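Side-chain contacts in Non-structural protein 3 (Porcine deltacoronavirus, PDB 6LN0), which probably recognises ADP-ribose through its macro domain and cuts the viral polyprotein through its papain-like protease domain: residues Leu39-Gly43 and Gly44-Ala48; Glu212-Glu215 and Glu216-Asn219; Tyr231-Tyr234 and Leu235-His239; Ser134-Ala137 and Phe138-Cys142. All coordinates share one frame; numbering follows the deposited sequence.

Along the chain the order is contact 1, contact 4, contact 2, contact 3. The first two belong to the macro fold: contact 1 leads into helix 44-53 and contact 4 lies on helix 131-141, with centres 23 Å apart and nearest atoms about 12 Å apart. Contacts 2 and 3 belong to the papain-like protease region and sit on the consecutive helices 215-223 and 228-237. Their centres are 15 Å apart, and they touch where Val217 CG1 packs 3.9 Å from Tyr231 CE2. Contact 1 lies 56 Å from contact 2, centre to centre, which reflects the elongated, multidomain build of this chain. All four are local contacts within continuous stretches.

Contact 1. Residues Leu39-Gly43 and Gly44-Ala48; sequences LTNGG and GAARA
The backbone turns from loop into helix where Arg47 N donates to Gly43 O over 3.0 Å, a fairly straight bond (161° at the hydrogen). Three glycines lead into this turn. Gly44 has a positive phi, and Gly43 is extended in both backbone angles, shapes easily reached without a beta carbon. Asn41 takes the left-handed helical conformation, which asparagine tolerates better than most residues.

Two side chains of 44-48 lie against the loop. Ala46 points its methyl at it, with CB 3.4 Å from Asn41 OD1; a small residue suits a place where the asparagine amide is so close. Asn41 OD1 also comes within 2.8 Å of Ala46 O, but both are acceptors and no bond joins them. The amide is held instead from outside, OD1 accepting from Asn33 ND2 and ND2 donating to Gln58 OE1, so both of its polar ends are satisfied. Arg47 lays its aliphatic root alongside the loop: CB is 3.2 Å from Asn41 O. Its CG stands anti to the backbone N (chi1 -160°), which brings this carbon beside the same oxygen, and a bend at chi2 carries the guanidinium back toward the loop, with Arg47 NH1 3.4 Å from Gly42 O.

The glycine run resembles the loop that lies along the distal ribose of ADP-ribose in other macro domains, consistent with the same role here. It connects strand 29-34 to helix 44-53: Ala46 rests on Asn33 of that strand, Ala45 on Pro34, and Asn41 on Tyr57 of helix 55-64.

Contact 2. Residues Glu212-Glu215 and Glu216-Asn219; sequences EVTE and EVQN
Thr214 caps the start of helix 215-223, its OG1 accepting from Val217 N at 3.2 Å along a nearly straight N-H direction (161°). The hydroxyl reaches that amide because it stands between the backbone N and the carbonyl carbon (chi1 67°), while the methyl CG2 is turned anti to the carbonyl carbon. Threonine suits an N-cap, since its short side chain can replace the carbonyl that the first turn lacks. Valine at the third helical position has no polar group to return the bond, so this is a single cap and not a capping box.

The side chain of Val217 leans back over the turn. With CG1 anti to the backbone N (chi1 170°), CG2 is set 3.6 Å from Thr214 OG1 and 3.5 Å from Glu212 O. Val217 CG1 meets Val213 CG1 at 4.2 Å, two branched apolar groups in contact, and Val213 also touches Leu228 of helix 228-237. Val213 is the centre of an inverse gamma turn. Its CG1 packs 3.9 Å from Gln218 CG, and the two side chains cross at about a right angle. Gln218 N in turn bonds to Thr214 O over 3.3 Å.

Asn219 N donates to Glu215 O at 3.0 Å. Glu215 bends at chi2, whereas the Glu216 chain runs extended and its end leads away from the turn.

The chemistry is that of a helix beginning: the threonine satisfies an amide the first turn would leave bare, and the acidic Glu215 and Glu216 at its first positions would be expected to interact favourably with the helix dipole.

Contact 3. Residues Tyr231-Tyr234 and Leu235-His239; sequences YCVY and LKTCH
The last turns of helix 228-237 and the residue that follows, in the papain-like protease region, are laced by pairs four residues apart, chiefly Tyr231 with Leu235, Val233 with Thr237 and Tyr234 with Cys238. Leu235 lies over one face of the Tyr231 ring in a CH-pi contact, CG standing 4.2 Å from the ring centroid, 24° off its normal and offset toward the rim. The closest side-chain atoms are Leu235 CD1 and Tyr231 CE2, 3.4 Å apart; Tyr231 CG sits anti to the backbone N (chi1 -170°), which brings the ring alongside the leucine one turn on. A similar sulfur-aromatic contact joins Cys238 SG to the Tyr234 ring, 4.0 Å from its centroid and again over a face. A thiol suits this place, being apolar enough to lie on an aromatic ring.

Val233 O accepts from Thr237 N at 2.9 Å and from Thr237 OG1 at 2.7 Å, the hydroxyl coming from above the carbonyl plane. A threonine that folds back in this way satisfies its own hydroxyl at a buried position.

The flanks are divided among neighbours. Tyr231 faces Gln220 and Ala221 of helix 215-223, Leu235 and Cys232 reach Leu211 of strand 209-212, and Tyr234, Thr237 and Cys238 meet Ala297 of helix 293-302.

Contact 4. Residues Ser134-Ala137 and Phe138-Cys142; sequences SLDA and FRKAC
Charge gathers at Asp136, which faces both Lys140 and Arg139. Lys140 NZ meets Asp136 OD2 at 3.0 Å, a hydrogen-bonded salt bridge on the syn side of the carboxylate, 28° out of its plane. The extended lysine chain can span one turn to reach it, and Asp136 CG, anti to the backbone N (chi1 -177°), leans toward the following turn. The other oxygen, OD1, has a long salt bridge of 3.7 Å to Arg139 NH1, at the edge of a guanidinium nearly coplanar with the carboxylate. Arg139 CG stands between its backbone N and carbonyl carbon (chi1 36°), which sets it 3.1 Å from Asp136 O. One carboxylate is thus shared between two basic groups, and the cluster probably keeps a net positive charge.

Hydrogen bonds hold the turns beneath. Lys140 N donates to Asp136 O, and Phe138 N to Ser134 O, each at 3.0 Å; those of Arg139 and Ala141 are weaker. The buried Ser134 OG is hydrogen-bonded to Leu122 O.

Apolar contact is made by the Phe138 ring, which packs on Val149 and Leu151 of strand 146-152, and by Leu135 on Leu151.

Such a division, with Phe138 and Leu135 facing strand 146-152 while Asp136 and Arg139 lie beside Leu165 of helix 158-165, is characteristic of the helix in a beta-alpha-beta crossover, here between strands 117-120 and 146-152 of the macro fold.

Contact 1. Residues Leu39-Gly43 and Gly44-Ala48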
loop_
_atom_site.group_PDB
_atom_site.type_symbol
_atom_site.label_atom_id
_atom_site.label_comp_id
_atom_site.label_asym_id
_atom_site.label_seq_id
_atom_site.Cartn_x
_atom_site.Cartn_y
_atom_site.Cartn_z
ATOM N N LEU A 39 -52.340 -8.541 -6.938
ATOM C CA LEU A 39 -52.351 -7.811 -5.662
ATOM C C LEU A 39 -53.157 -8.542 -4.593
ATOM O O LEU A 39 -53.706 -7.936 -3.673
ATOM C CB LEU A 39 -52.868 -6.383 -5.848
ATOM C CG LEU A 39 -52.183 -5.624 -6.992
ATOM C CD1 LEU A 39 -53.075 -4.504 -7.522
ATOM C CD2 LEU A 39 -50.811 -5.107 -6.562
ATOM N N THR A 40 -53.220 -9.859 -4.703
ATOM C CA THR A 40 -53.914 -10.648 -3.702
ATOM C C THR A 40 -53.355 -10.429 -2.304
ATOM O O THR A 40 -54.042 -10.728 -1.328
ATOM C CB THR A 40 -53.837 -12.132 -4.076
ATOM O OG1 THR A 40 -52.535 -12.636 -3.760
ATOM C CG2 THR A 40 -54.074 -12.319 -5.563
ATOM N N ASN A 41 -52.143 -9.899 -2.184
ATOM C CA ASN A 41 -51.453 -9.794 -0.899
ATOM C C ASN A 41 -51.564 -11.095 -0.109
ATOM O O ASN A 41 -51.942 -11.113 1.065
ATOM C CB ASN A 41 -51.975 -8.611 -0.086
ATOM C CG ASN A 41 -51.532 -7.284 -0.653
ATOM O OD1 ASN A 41 -50.335 -6.971 -0.677
ATOM N ND2 ASN A 41 -52.487 -6.497 -1.118
ATOM N N GLY A 42 -51.229 -12.200 -0.784
ATOM C CA GLY A 42 -51.276 -13.540 -0.221
ATOM C C GLY A 42 -50.514 -13.722 1.079
ATOM O O GLY A 42 -51.092 -14.117 2.096
ATOM N N GLY A 43 -49.224 -13.447 1.070
ATOM C CA GLY A 43 -48.411 -13.560 2.268
ATOM C C GLY A 43 -47.176 -12.689 2.225
ATOM O O GLY A 43 -47.130 -11.669 1.530
ATOM N N GLY A 44 -46.172 -13.097 2.990
ATOM C CA GLY A 44 -44.909 -12.402 3.038
ATOM C C GLY A 44 -45.086 -10.983 3.533
ATOM O O GLY A 44 -46.007 -10.668 4.301
ATOM N N ALA A 45 -44.182 -10.109 3.078
ATOM C CA ALA A 45 -44.312 -8.686 3.366
ATOM C C ALA A 45 -45.609 -8.103 2.808
ATOM O O ALA A 45 -46.169 -7.178 3.403
ATOM C CB ALA A 45 -43.107 -7.930 2.805
ATOM N N ALA A 46 -46.113 -8.650 1.690
ATOM C CA ALA A 46 -47.270 -8.071 1.013
ATOM C C ALA A 46 -48.537 -8.202 1.852
ATOM O O ALA A 46 -49.360 -7.277 1.897
ATOM C CB ALA A 46 -47.463 -8.728 -0.355
ATOM N N ARG A 47 -48.728 -9.348 2.513
ATOM C CA ARG A 47 -49.859 -9.462 3.426
ATOM C C ARG A 47 -49.622 -8.678 4.709
ATOM O O ARG A 47 -50.592 -8.266 5.353
ATOM C CB ARG A 47 -50.151 -10.929 3.749
ATOM C CG ARG A 47 -51.556 -11.190 4.279
ATOM C CD ARG A 47 -51.547 -11.629 5.740
ATOM N NE ARG A 47 -52.817 -12.243 6.138
ATOM C CZ ARG A 47 -53.132 -13.518 5.910
ATOM N NH1 ARG A 47 -52.261 -14.304 5.296
ATOM N NH2 ARG A 47 -54.311 -14.012 6.293
ATOM N N ALA A 48 -48.366 -8.457 5.099
ATOM C CA ALA A 48 -48.122 -7.668 6.302
ATOM C C ALA A 48 -48.389 -6.191 6.054
ATOM O O ALA A 48 -48.707 -5.445 6.991
ATOM C CB ALA A 48 -46.692 -7.877 6.792
#

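Contact 2. Residues Glu212-Glu215 and Glu216-Asn219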
loop_
_atom_site.group_PDB
_atom_site.type_symbol
_atom_site.label_atom_id
_atom_site.label_comp_id
_atom_site.label_asym_id
_atom_site.label_seq_id
_atom_site.Cartn_x
_atom_site.Cartn_y
_atom_site.Cartn_z
ATOM N N GLU A 212 0.821 -2.228 3.787
ATOM C CA GLU A 212 -0.009 -1.437 4.680
ATOM C C GLU A 212 0.905 -0.493 5.434
ATOM O O GLU A 212 1.636 -0.907 6.332
ATOM C CB GLU A 212 -0.769 -2.344 5.635
ATOM C CG GLU A 212 -1.350 -1.621 6.845
ATOM C CD GLU A 212 -2.675 -2.222 7.286
ATOM O OE1 GLU A 212 -3.080 -3.245 6.672
ATOM O OE2 GLU A 212 -3.306 -1.663 8.228
ATOM N N VAL A 213 0.899 0.773 5.063
ATOM C CA VAL A 213 1.868 1.686 5.652
ATOM C C VAL A 213 1.354 2.167 7.003
ATOM O O VAL A 213 0.652 3.178 7.097
ATOM C CB VAL A 213 2.179 2.840 4.686
ATOM C CG1 VAL A 213 3.138 3.855 5.325
ATOM C CG2 VAL A 213 2.756 2.276 3.393
ATOM N N THR A 214 1.671 1.416 8.055
ATOM C CA THR A 214 1.321 1.832 9.401
ATOM C C THR A 214 2.310 2.899 9.841
ATOM O O THR A 214 3.144 3.359 9.058
ATOM C CB THR A 214 1.332 0.654 10.361
ATOM O OG1 THR A 214 2.676 0.179 10.519
ATOM C CG2 THR A 214 0.423 -0.445 9.867
ATOM N N GLU A 215 2.239 3.316 11.098
ATOM C CA GLU A 215 3.244 4.260 11.570
ATOM C C GLU A 215 4.518 3.546 11.997
ATOM O O GLU A 215 5.589 4.159 11.997
ATOM C CB GLU A 215 2.687 5.129 12.712
ATOM C CG GLU A 215 2.005 6.433 12.226
ATOM C CD GLU A 215 2.949 7.654 12.172
ATOM O OE1 GLU A 215 2.851 8.464 11.217
ATOM O OE2 GLU A 215 3.784 7.812 13.093
ATOM N N GLU A 216 4.418 2.258 12.333
ATOM C CA GLU A 216 5.610 1.444 12.536
ATOM C C GLU A 216 6.397 1.277 11.234
ATOM O O GLU A 216 7.638 1.280 11.244
ATOM C CB GLU A 216 5.208 0.090 13.105
ATOM C CG GLU A 216 6.339 -0.629 13.809
ATOM C CD GLU A 216 6.020 -2.097 14.071
ATOM O OE1 GLU A 216 5.554 -2.793 13.134
ATOM O OE2 GLU A 216 6.227 -2.551 15.222
ATOM N N VAL A 217 5.695 1.126 10.104
ATOM C CA VAL A 217 6.374 1.101 8.814
ATOM C C VAL A 217 7.097 2.422 8.569
ATOM O O VAL A 217 8.273 2.439 8.191
ATOM C CB VAL A 217 5.389 0.789 7.676
ATOM C CG1 VAL A 217 6.075 1.016 6.323
ATOM C CG2 VAL A 217 4.847 -0.644 7.797
ATOM N N GLN A 218 6.411 3.550 8.778
ATOM C CA GLN A 218 7.066 4.824 8.524
ATOM C C GLN A 218 8.297 4.972 9.393
ATOM O O GLN A 218 9.348 5.401 8.912
ATOM C CB GLN A 218 6.114 5.991 8.745
ATOM C CG GLN A 218 5.275 6.290 7.532
ATOM C CD GLN A 218 3.822 6.520 7.890
ATOM O OE1 GLN A 218 3.368 6.156 8.986
ATOM N NE2 GLN A 218 3.068 7.103 6.959
ATOM N N ASN A 219 8.221 4.547 10.653
ATOM C CA ASN A 219 9.387 4.727 11.514
ATOM C C ASN A 219 10.542 3.827 11.088
ATOM O O ASN A 219 11.710 4.229 11.193
ATOM C CB ASN A 219 9.024 4.490 12.976
ATOM C CG ASN A 219 8.200 5.633 13.554
ATOM O OD1 ASN A 219 8.654 6.319 14.464
ATOM N ND2 ASN A 219 6.997 5.857 13.012
#

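Contact 3. Residues Tyr231-Tyr234 and Leu235-His239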
loop_
_atom_site.group_PDB
_atom_site.type_symbol
_atom_site.label_atom_id
_atom_site.label_comp_id
_atom_site.label_asym_id
_atom_site.label_seq_id
_atom_site.Cartn_x
_atom_site.Cartn_y
_atom_site.Cartn_z
ATOM N N TYR A 231 11.870 1.388 0.659
ATOM C CA TYR A 231 11.617 0.462 1.752
ATOM C C TYR A 231 11.010 -0.832 1.227
ATOM O O TYR A 231 11.351 -1.922 1.692
ATOM C CB TYR A 231 10.707 1.114 2.795
ATOM C CG TYR A 231 10.600 0.303 4.052
ATOM C CD1 TYR A 231 11.697 0.112 4.866
ATOM C CD2 TYR A 231 9.414 -0.307 4.399
ATOM C CE1 TYR A 231 11.606 -0.654 5.999
ATOM C CE2 TYR A 231 9.315 -1.073 5.532
ATOM C CZ TYR A 231 10.392 -1.235 6.332
ATOM O OH TYR A 231 10.271 -2.006 7.464
ATOM N N CYS A 232 10.118 -0.727 0.243
ATOM C CA CYS A 232 9.551 -1.912 -0.385
ATOM C C CYS A 232 10.637 -2.748 -1.018
ATOM O O CYS A 232 10.707 -3.970 -0.792
ATOM C CB CYS A 232 8.536 -1.499 -1.447
ATOM S SG CYS A 232 6.951 -1.039 -0.811
ATOM N N VAL A 233 11.497 -2.099 -1.818
ATOM C CA VAL A 233 12.622 -2.802 -2.405
ATOM C C VAL A 233 13.423 -3.496 -1.315
ATOM O O VAL A 233 13.827 -4.663 -1.450
ATOM C CB VAL A 233 13.497 -1.824 -3.206
ATOM C CG1 VAL A 233 14.798 -2.510 -3.650
ATOM C CG2 VAL A 233 12.723 -1.215 -4.397
ATOM N N TYR A 234 13.608 -2.809 -0.193
ATOM C CA TYR A 234 14.378 -3.381 0.902
ATOM C C TYR A 234 13.720 -4.645 1.432
ATOM O O TYR A 234 14.376 -5.679 1.595
ATOM C CB TYR A 234 14.533 -2.351 2.018
ATOM C CG TYR A 234 14.940 -2.949 3.336
ATOM C CD1 TYR A 234 16.246 -3.380 3.525
ATOM C CD2 TYR A 234 14.028 -3.070 4.408
ATOM C CE1 TYR A 234 16.664 -3.925 4.732
ATOM C CE2 TYR A 234 14.447 -3.629 5.649
ATOM C CZ TYR A 234 15.788 -4.058 5.778
ATOM O OH TYR A 234 16.295 -4.616 6.932
ATOM N N LEU A 235 12.420 -4.584 1.700
ATOM C CA LEU A 235 11.720 -5.733 2.261
ATOM C C LEU A 235 11.788 -6.936 1.330
ATOM O O LEU A 235 11.982 -8.071 1.781
ATOM C CB LEU A 235 10.255 -5.376 2.558
ATOM C CG LEU A 235 10.059 -4.381 3.701
ATOM C CD1 LEU A 235 8.627 -3.834 3.725
ATOM C CD2 LEU A 235 10.411 -5.056 5.008
ATOM N N LYS A 236 11.609 -6.717 0.033
ATOM C CA LYS A 236 11.635 -7.839 -0.894
ATOM C C LYS A 236 13.053 -8.396 -1.071
ATOM O O LYS A 236 13.232 -9.617 -1.146
ATOM C CB LYS A 236 11.019 -7.416 -2.223
ATOM C CG LYS A 236 9.524 -7.171 -2.129
ATOM C CD LYS A 236 8.983 -6.584 -3.414
ATOM C CE LYS A 236 7.800 -7.411 -3.927
ATOM N NZ LYS A 236 6.624 -6.556 -4.275
ATOM N N THR A 237 14.074 -7.530 -1.097
ATOM C CA THR A 237 15.451 -7.998 -1.280
ATOM C C THR A 237 15.972 -8.763 -0.067
ATOM O O THR A 237 16.942 -9.512 -0.186
ATOM C CB THR A 237 16.368 -6.808 -1.603
ATOM O OG1 THR A 237 15.811 -6.056 -2.693
ATOM C CG2 THR A 237 17.769 -7.265 -1.993
ATOM N N CYS A 238 15.318 -8.636 1.085
ATOM C CA CYS A 238 15.683 -9.430 2.251
ATOM C C CYS A 238 15.498 -10.926 2.029
ATOM O O CYS A 238 16.025 -11.732 2.808
ATOM C CB CYS A 238 14.862 -8.935 3.442
ATOM S SG CYS A 238 15.607 -7.505 4.131
ATOM N N HIS A 239 14.780 -11.312 0.982
ATOM C CA HIS A 239 14.543 -12.718 0.691
ATOM C C HIS A 239 15.626 -13.350 -0.177
ATOM O O HIS A 239 15.673 -14.582 -0.285
ATOM C CB HIS A 239 13.170 -12.894 0.020
ATOM C CG HIS A 239 12.025 -12.582 0.929
ATOM N ND1 HIS A 239 11.239 -13.563 1.491
ATOM C CD2 HIS A 239 11.551 -11.404 1.397
ATOM C CE1 HIS A 239 10.323 -13.003 2.256
ATOM N NE2 HIS A 239 10.494 -11.694 2.219
#

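Contact 4. Residues Ser134-Ala137 and Phe138-Cys142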
loop_
_atom_site.group_PDB
_atom_site.type_symbol
_atom_site.label_atom_id
_atom_site.label_comp_id
_atom_site.label_asym_id
_atom_site.label_seq_id
_atom_site.Cartn_x
_atom_site.Cartn_y
_atom_site.Cartn_z
ATOM N N SER A 134 -30.217 -10.334 -4.722
ATOM C CA SER A 134 -31.102 -9.212 -4.431
ATOM C C SER A 134 -30.348 -8.056 -3.794
ATOM O O SER A 134 -30.479 -6.904 -4.229
ATOM C CB SER A 134 -32.261 -9.642 -3.535
ATOM O OG SER A 134 -33.382 -9.998 -4.328
ATOM N N LEU A 135 -29.583 -8.330 -2.736
ATOM C CA LEU A 135 -28.820 -7.251 -2.128
ATOM C C LEU A 135 -27.813 -6.668 -3.111
ATOM O O LEU A 135 -27.484 -5.475 -3.034
ATOM C CB LEU A 135 -28.128 -7.741 -0.862
ATOM C CG LEU A 135 -29.024 -7.737 0.381
ATOM C CD1 LEU A 135 -28.194 -7.786 1.627
ATOM C CD2 LEU A 135 -29.942 -6.524 0.438
ATOM N N ASP A 136 -27.344 -7.480 -4.064
ATOM C CA ASP A 136 -26.382 -7.003 -5.051
ATOM C C ASP A 136 -27.073 -6.218 -6.161
ATOM O O ASP A 136 -26.588 -5.153 -6.575
ATOM C CB ASP A 136 -25.584 -8.180 -5.632
ATOM C CG ASP A 136 -24.512 -7.737 -6.627
ATOM O OD1 ASP A 136 -23.663 -6.875 -6.265
ATOM O OD2 ASP A 136 -24.536 -8.256 -7.774
ATOM N N ALA A 137 -28.200 -6.741 -6.667
ATOM C CA ALA A 137 -29.003 -5.973 -7.615
ATOM C C ALA A 137 -29.312 -4.594 -7.056
ATOM O O ALA A 137 -29.281 -3.596 -7.784
ATOM C CB ALA A 137 -30.294 -6.718 -7.949
ATOM N N PHE A 138 -29.556 -4.515 -5.749
ATOM C CA PHE A 138 -29.986 -3.257 -5.155
ATOM C C PHE A 138 -28.860 -2.231 -5.147
ATOM O O PHE A 138 -29.086 -1.058 -5.478
ATOM C CB PHE A 138 -30.507 -3.494 -3.742
ATOM C CG PHE A 138 -30.520 -2.268 -2.888
ATOM C CD1 PHE A 138 -31.493 -1.298 -3.064
ATOM C CD2 PHE A 138 -29.574 -2.091 -1.897
ATOM C CE1 PHE A 138 -31.518 -0.163 -2.268
ATOM C CE2 PHE A 138 -29.582 -0.968 -1.097
ATOM C CZ PHE A 138 -30.557 0.005 -1.282
ATOM N N ARG A 139 -27.640 -2.644 -4.768
ATOM C CA ARG A 139 -26.538 -1.684 -4.796
ATOM C C ARG A 139 -26.200 -1.279 -6.228
ATOM O O ARG A 139 -25.848 -0.121 -6.473
ATOM C CB ARG A 139 -25.316 -2.237 -4.063
ATOM C CG ARG A 139 -25.095 -3.733 -4.222
ATOM C CD ARG A 139 -24.008 -4.257 -3.266
ATOM N NE ARG A 139 -22.933 -3.283 -3.085
ATOM C CZ ARG A 139 -21.845 -3.214 -3.844
ATOM N NH1 ARG A 139 -21.669 -4.074 -4.848
ATOM N NH2 ARG A 139 -20.937 -2.279 -3.591
ATOM N N LYS A 140 -26.360 -2.187 -7.192
ATOM C CA LYS A 140 -26.184 -1.805 -8.593
ATOM C C LYS A 140 -27.217 -0.764 -9.040
ATOM O O LYS A 140 -26.941 0.032 -9.946
ATOM C CB LYS A 140 -26.264 -3.044 -9.492
ATOM C CG LYS A 140 -24.965 -3.851 -9.601
ATOM C CD LYS A 140 -25.174 -5.101 -10.452
ATOM C CE LYS A 140 -23.942 -5.995 -10.458
ATOM N NZ LYS A 140 -24.326 -7.431 -10.654
ATOM N N ALA A 141 -28.409 -0.754 -8.432
ATOM C CA ALA A 141 -29.466 0.151 -8.865
ATOM C C ALA A 141 -29.593 1.391 -8.000
ATOM O O ALA A 141 -30.118 2.413 -8.477
ATOM C CB ALA A 141 -30.815 -0.575 -8.895
ATOM N N CYS A 142 -29.125 1.336 -6.760
ATOM C CA CYS A 142 -29.311 2.453 -5.853
ATOM C C CYS A 142 -28.567 3.685 -6.339
ATOM O O CYS A 142 -27.337 3.625 -6.512
ATOM C CB CYS A 142 -28.842 2.032 -4.457
ATOM S SG CYS A 142 -29.366 3.153 -3.164
#